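Local coordinates for protein nucleocapsid (PDB 4AKL) that probably binds single- and double-stranded RNA, helps package the viral genome and has sequence-non-specific double-stranded DNA endonuclease activity, at residues A[347-352]-A[358-363]; A[432-437]-A[441-446]. All coordinates share one frame; numbering follows the deposited sequence. Where two conformers were deposited one is given.

Contact 1. Residues A[347-352]-A[358-363]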
loop_
_atom_site.group_PDB
_atom_site.type_symbol
_atom_site.label_atom_id
_atom_site.label_comp_id
_atom_site.label_asym_id
_atom_site.label_seq_id
_atom_site.Cartn_x
_atom_site.Cartn_y
_atom_site.Cartn_z
ATOM N N ALA A 347 -24.306 -12.031 1.137
ATOM C CA ALA A 347 -24.461 -11.941 2.580
ATOM C C ALA A 347 -24.435 -10.462 3.028
ATOM O O ALA A 347 -25.154 -10.087 3.976
ATOM C CB ALA A 347 -23.371 -12.724 3.284
ATOM N N LEU A 348 -23.621 -9.639 2.354
ATOM C CA LEU A 348 -23.617 -8.158 2.637
ATOM C C LEU A 348 -24.982 -7.557 2.260
ATOM O O LEU A 348 -25.495 -6.700 3.002
ATOM C CB LEU A 348 -22.496 -7.432 1.917
ATOM C CG LEU A 348 -21.065 -7.771 2.353
ATOM C CD1 LEU A 348 -20.041 -7.128 1.422
ATOM C CD2 LEU A 348 -20.823 -7.283 3.807
ATOM N N LEU A 349 -25.598 -8.056 1.157
ATOM C CA LEU A 349 -26.902 -7.549 0.712
ATOM C C LEU A 349 -28.058 -8.050 1.498
ATOM O O LEU A 349 -29.128 -7.441 1.430
ATOM C CB LEU A 349 -27.179 -7.886 -0.758
ATOM C CG LEU A 349 -26.250 -7.277 -1.766
ATOM C CD1 LEU A 349 -26.660 -7.823 -3.150
ATOM C CD2 LEU A 349 -26.240 -5.718 -1.712
ATOM N N SER A 350 -27.895 -9.148 2.232
ATOM C CA SER A 350 -29.024 -9.688 3.033
ATOM C C SER A 350 -28.889 -9.357 4.501
ATOM O O SER A 350 -29.882 -9.372 5.218
ATOM C CB SER A 350 -29.183 -11.195 2.824
ATOM O OG SER A 350 -28.008 -11.887 3.203
ATOM N N THR A 351 -27.675 -9.023 4.969
ATOM C CA THR A 351 -27.501 -8.847 6.408
ATOM C C THR A 351 -28.453 -7.749 6.961
ATOM O O THR A 351 -28.703 -6.756 6.282
ATOM C CB THR A 351 -26.056 -8.562 6.814
ATOM O OG1 THR A 351 -25.988 -8.480 8.248
ATOM C CG2 THR A 351 -25.559 -7.283 6.202
ATOM N N PRO A 352 -29.011 -7.946 8.178
ATOM C CA PRO A 352 -29.810 -6.874 8.763
ATOM C C PRO A 352 -29.015 -5.664 9.174
ATOM O O PRO A 352 -29.595 -4.595 9.312
ATOM C CB PRO A 352 -30.419 -7.529 10.002
ATOM C CG PRO A 352 -30.470 -8.921 9.662
ATOM C CD PRO A 352 -29.151 -9.167 8.963
ATOM N N LYS A 358 -23.956 -0.678 2.852
ATOM C CA LYS A 358 -23.045 0.460 2.691
ATOM C C LYS A 358 -21.655 -0.022 2.321
ATOM O O LYS A 358 -21.026 0.616 1.548
ATOM C CB LYS A 358 -23.021 1.372 3.932
ATOM C CG LYS A 358 -24.334 2.038 4.193
ATOM C CD LYS A 358 -24.271 2.801 5.491
ATOM C CE LYS A 358 -25.610 3.351 5.905
ATOM N NZ LYS A 358 -25.726 3.305 7.424
ATOM N N LEU A 359 -21.197 -1.160 2.864
ATOM C CA LEU A 359 -19.890 -1.695 2.465
ATOM C C LEU A 359 -19.996 -2.175 1.006
ATOM O O LEU A 359 -19.075 -2.001 0.217
ATOM C CB LEU A 359 -19.453 -2.878 3.356
ATOM C CG LEU A 359 -17.967 -3.242 3.273
ATOM C CD1 LEU A 359 -17.046 -2.132 3.907
ATOM C CD2 LEU A 359 -17.682 -4.594 3.923
ATOM N N TYR A 360 -21.137 -2.793 0.664
ATOM C CA TYR A 360 -21.301 -3.364 -0.657
ATOM C C TYR A 360 -21.190 -2.267 -1.711
ATOM O O TYR A 360 -20.549 -2.468 -2.758
ATOM C CB TYR A 360 -22.681 -4.050 -0.825
ATOM C CG TYR A 360 -22.844 -4.823 -2.137
ATOM C CD1 TYR A 360 -23.130 -4.148 -3.358
ATOM C CD2 TYR A 360 -22.710 -6.197 -2.166
ATOM C CE1 TYR A 360 -23.248 -4.850 -4.572
ATOM C CE2 TYR A 360 -22.858 -6.936 -3.406
ATOM C CZ TYR A 360 -23.125 -6.262 -4.589
ATOM O OH TYR A 360 -23.276 -6.980 -5.792
ATOM N N GLU A 361 -21.788 -1.123 -1.449
ATOM C CA GLU A 361 -21.799 -0.037 -2.436
ATOM C C GLU A 361 -20.409 0.530 -2.731
ATOM O O GLU A 361 -20.219 1.176 -3.765
ATOM C CB GLU A 361 -22.738 1.057 -2.026
ATOM C CG GLU A 361 -22.978 2.169 -3.076
ATOM C CD GLU A 361 -23.665 1.711 -4.424
ATOM O OE1 GLU A 361 -23.702 0.496 -4.781
ATOM O OE2 GLU A 361 -24.154 2.601 -5.121
ATOM N N LEU A 362 -19.461 0.259 -1.854
ATOM C CA LEU A 362 -18.057 0.616 -2.097
ATOM C C LEU A 362 -17.342 -0.262 -3.181
ATOM O O LEU A 362 -16.372 0.182 -3.816
ATOM C CB LEU A 362 -17.278 0.603 -0.791
ATOM C CG LEU A 362 -17.853 1.440 0.345
ATOM C CD1 LEU A 362 -16.950 1.304 1.589
ATOM C CD2 LEU A 362 -18.064 2.911 -0.056
ATOM N N PHE A 363 -17.822 -1.483 -3.401
ATOM C CA PHE A 363 -17.190 -2.378 -4.371
ATOM C C PHE A 363 -17.044 -1.788 -5.746
ATOM O O PHE A 363 -17.999 -1.249 -6.298
ATOM C CB PHE A 363 -17.953 -3.702 -4.518
ATOM C CG PHE A 363 -17.841 -4.634 -3.339
ATOM C CD1 PHE A 363 -16.722 -4.752 -2.620
ATOM C CD2 PHE A 363 -18.924 -5.462 -2.997
ATOM C CE1 PHE A 363 -16.623 -5.648 -1.526
ATOM C CE2 PHE A 363 -18.843 -6.326 -1.925
ATOM C CZ PHE A 363 -17.661 -6.423 -1.190
#
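Two consecutive short helices joined by a short loop, 341-350 and 355-360, pack through L348 and L349 on one side and L359, Y360 and F363 on the other. Between the two segments the contact is wholly apolar, though K357 NZ, just before the second, is hydrogen-bonded to L349 O. L349 lies over one face of the Y360 ring. Its CD2 makes a CH-pi contact, 3.7 Å from the ring centroid and 18° off the normal, while CD1 reaches toward CE2 and CZ of the same ring. With CG of Y360 anti to the backbone N (chi1 -173°), the ring extends toward helix 341-350, and its edge receives CB of L348, 4.3 Å from Y360 CD2. The two methyls of L348 then part: CD1 sits 3.6 Å from CZ of F363, and CD2 meets CD2 of L359 at 4.1 Å. A type I turn from Y360 to F363 brings the phenylalanine back to L348 and sets its CD2 over the tyrosine face opposite L349. L348 also touches F330 of helix 324-336, whereas L359 packs on W313 of helix 306-316 and, like F363, on I385 of helix 385-392, so the corner is wedged among three further helices.

Contact 2. Residues A[432-437]-A[441-446]. Unlike the reference sequence in segment 441-446: D445 (reference His).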
loop_
_atom_site.group_PDB
_atom_site.type_symbol
_atom_site.label_atom_id
_atom_site.label_comp_id
_atom_site.label_asym_id
_atom_site.label_seq_id
_atom_site.Cartn_x
_atom_site.Cartn_y
_atom_site.Cartn_z
ATOM N N LYS A 432 3.948 -21.925 -3.687
ATOM C CA LYS A 432 3.017 -23.003 -3.818
ATOM C C LYS A 432 1.664 -22.420 -4.224
ATOM O O LYS A 432 0.982 -23.035 -5.046
ATOM C CB LYS A 432 2.919 -23.882 -2.569
ATOM C CG LYS A 432 2.674 -25.378 -2.909
ATOM C CD LYS A 432 3.970 -25.983 -3.554
ATOM C CE LYS A 432 4.190 -27.426 -3.323
ATOM N NZ LYS A 432 3.533 -28.349 -4.276
ATOM N N LEU A 433 1.293 -21.234 -3.718
ATOM C CA LEU A 433 0.033 -20.603 -4.164
ATOM C C LEU A 433 0.070 -20.167 -5.631
ATOM O O LEU A 433 -0.944 -20.284 -6.346
ATOM C CB LEU A 433 -0.369 -19.420 -3.333
ATOM C CG LEU A 433 -0.797 -19.805 -1.936
ATOM C CD1 LEU A 433 -0.646 -18.608 -1.014
ATOM C CD2 LEU A 433 -2.238 -20.358 -1.904
ATOM N N PHE A 434 1.211 -19.658 -6.059
ATOM C CA PHE A 434 1.412 -19.298 -7.431
ATOM C C PHE A 434 1.266 -20.547 -8.336
ATOM O O PHE A 434 0.556 -20.492 -9.292
ATOM C CB PHE A 434 2.801 -18.655 -7.624
ATOM C CG PHE A 434 3.122 -18.307 -9.065
ATOM C CD1 PHE A 434 2.601 -17.156 -9.654
ATOM C CD2 PHE A 434 3.949 -19.101 -9.817
ATOM C CE1 PHE A 434 2.923 -16.839 -10.972
ATOM C CE2 PHE A 434 4.268 -18.769 -11.152
ATOM C CZ PHE A 434 3.748 -17.655 -11.707
ATOM N N GLU A 435 1.926 -21.644 -7.989
ATOM C CA GLU A 435 1.910 -22.849 -8.791
ATOM C C GLU A 435 0.486 -23.350 -8.885
ATOM O O GLU A 435 0.012 -23.722 -9.956
ATOM C CB GLU A 435 2.889 -23.896 -8.243
ATOM C CG GLU A 435 4.397 -23.444 -8.424
ATOM C CD GLU A 435 5.419 -24.286 -7.637
ATOM O OE1 GLU A 435 5.083 -24.841 -6.553
ATOM O OE2 GLU A 435 6.576 -24.396 -8.106
ATOM N N ILE A 436 -0.221 -23.311 -7.764
ATOM C CA ILE A 436 -1.629 -23.698 -7.743
ATOM C C ILE A 436 -2.480 -22.790 -8.662
ATOM O O ILE A 436 -3.289 -23.319 -9.477
ATOM C CB ILE A 436 -2.179 -23.730 -6.321
ATOM C CG1 ILE A 436 -1.525 -24.841 -5.519
ATOM C CG2 ILE A 436 -3.692 -23.944 -6.304
ATOM C CD1 ILE A 436 -1.758 -24.698 -4.051
ATOM N N GLN A 437 -2.324 -21.463 -8.560
ATOM C CA GLN A 437 -3.053 -20.526 -9.465
ATOM C C GLN A 437 -2.729 -20.856 -10.915
ATOM O O GLN A 437 -3.639 -20.836 -11.796
ATOM C CB GLN A 437 -2.730 -19.015 -9.284
ATOM C CG GLN A 437 -2.821 -18.409 -7.876
ATOM C CD GLN A 437 -2.530 -16.864 -7.792
ATOM O OE1 GLN A 437 -2.008 -16.306 -6.740
ATOM N NE2 GLN A 437 -2.907 -16.163 -8.877
ATOM N N PHE A 441 -5.440 -21.687 -13.990
ATOM C CA PHE A 441 -5.821 -20.484 -14.723
ATOM C C PHE A 441 -4.650 -19.859 -15.430
ATOM O O PHE A 441 -3.504 -20.121 -15.081
ATOM C CB PHE A 441 -6.363 -19.406 -13.776
ATOM C CG PHE A 441 -7.420 -19.881 -12.819
ATOM C CD1 PHE A 441 -8.758 -19.934 -13.202
ATOM C CD2 PHE A 441 -7.071 -20.279 -11.517
ATOM C CE1 PHE A 441 -9.750 -20.382 -12.280
ATOM C CE2 PHE A 441 -8.036 -20.725 -10.592
ATOM C CZ PHE A 441 -9.369 -20.777 -10.959
ATOM N N ASN A 442 -4.957 -18.998 -16.415
ATOM C CA ASN A 442 -3.946 -18.215 -17.132
ATOM C C ASN A 442 -3.457 -17.038 -16.272
ATOM O O ASN A 442 -4.204 -16.143 -16.005
ATOM C CB ASN A 442 -4.519 -17.673 -18.450
ATOM C CG ASN A 442 -3.428 -17.188 -19.421
ATOM O OD1 ASN A 442 -2.224 -17.042 -19.058
ATOM N ND2 ASN A 442 -3.845 -16.941 -20.688
ATOM N N ILE A 443 -2.196 -17.075 -15.854
ATOM C CA ILE A 443 -1.555 -16.023 -15.036
ATOM C C ILE A 443 -1.597 -14.685 -15.742
ATOM O O ILE A 443 -2.131 -13.693 -15.207
ATOM C CB ILE A 443 -0.042 -16.418 -14.709
ATOM C CG1 ILE A 443 0.008 -17.487 -13.643
ATOM C CG2 ILE A 443 0.843 -15.224 -14.235
ATOM C CD1 ILE A 443 -0.834 -17.149 -12.385
ATOM N N GLN A 444 -1.055 -14.693 -16.958
ATOM C CA GLN A 444 -0.920 -13.482 -17.781
ATOM C C GLN A 444 -2.246 -12.750 -18.062
ATOM O O GLN A 444 -2.222 -11.560 -18.328
ATOM C CB GLN A 444 -0.168 -13.791 -19.100
ATOM C CG GLN A 444 1.366 -13.972 -18.958
ATOM C CD GLN A 444 1.817 -15.350 -18.494
ATOM O OE1 GLN A 444 1.080 -16.336 -18.589
ATOM N NE2 GLN A 444 3.055 -15.420 -17.983
ATOM N N ASP A 445 -3.391 -13.442 -17.987
ATOM C CA ASP A 445 -4.706 -12.764 -18.185
ATOM C C ASP A 445 -5.318 -12.051 -16.973
ATOM O O ASP A 445 -6.336 -11.308 -17.112
ATOM C CB ASP A 445 -5.742 -13.733 -18.711
ATOM C CG ASP A 445 -5.705 -13.845 -20.196
ATOM O OD1 ASP A 445 -4.594 -13.732 -20.782
ATOM O OD2 ASP A 445 -6.784 -14.049 -20.778
ATOM N N MET A 446 -4.743 -12.270 -15.804
ATOM C CA MET A 446 -5.231 -11.616 -14.610
ATOM C C MET A 446 -4.540 -10.267 -14.488
ATOM O O MET A 446 -3.338 -10.191 -14.646
ATOM C CB MET A 446 -4.927 -12.455 -13.381
ATOM C CG MET A 446 -5.478 -13.855 -13.437
ATOM S SD MET A 446 -4.994 -14.768 -11.960
ATOM C CE MET A 446 -6.344 -14.343 -10.856
#
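The backbones of Q437 and F441 are joined where helix 425-440 ends: F441 N donates to Q437 O at 3.0 Å, a bent bond (131° at the hydrogen) that closes the last helical turn just as F441 leaves helical phi/psi. The same carbonyl oxygen lies near the plane of the F441 ring, at its edge, 3.5 Å from CD2. Beyond this point the chain doubles back and inserts I443 beside the helix. The CG1-CD1 branch of I443 does most of the touching: CG1 approaches CE1 of F434 at 4.0 Å, and CD1 lies 4.1 Å from CB of Q437. F434 has CG anti to its own N (chi1 177°), which carries the ring out from the helix to cross the isoleucine at about a right angle. The Q437 chain is extended beyond CG; in the conformer described, NE2 lies 4.0 Å from SD of M446, a van der Waals contact at most, and OE1 is hydrogen-bonded to S451 OG. A type I turn from I443 to M446, with M446 N bonded to I443 O, returns the methionine toward the helix. M446 O is in turn held by R176 of helix 163-181, the helix whose M169 touches F434. This is a helix C-terminus followed by a folded-back loop, here the connection between helices 425-440 and 450-460, with a hydrophobic residue of the loop packed against the last turns.

In the fold
Both contacts are local in sequence and lie one after the other along the chain, neither enclosing nor crossing the other. Contact 1 comes first and closes over five intervening residues, three of them helical, between helices 341-350 and 355-360, within surroundings built by helices 306-316, 324-336 and 385-392. The chain then runs through helix 385-392 to helix 425-440, where contact 2 closes over just three helical residues and folds the loop before helix 450-460 against neighbours from the N-terminal part, helices 56-71 and 163-181. In this predominantly helical protein the two do not touch: their centres are 29 Å apart and their nearest atoms about 16 Å.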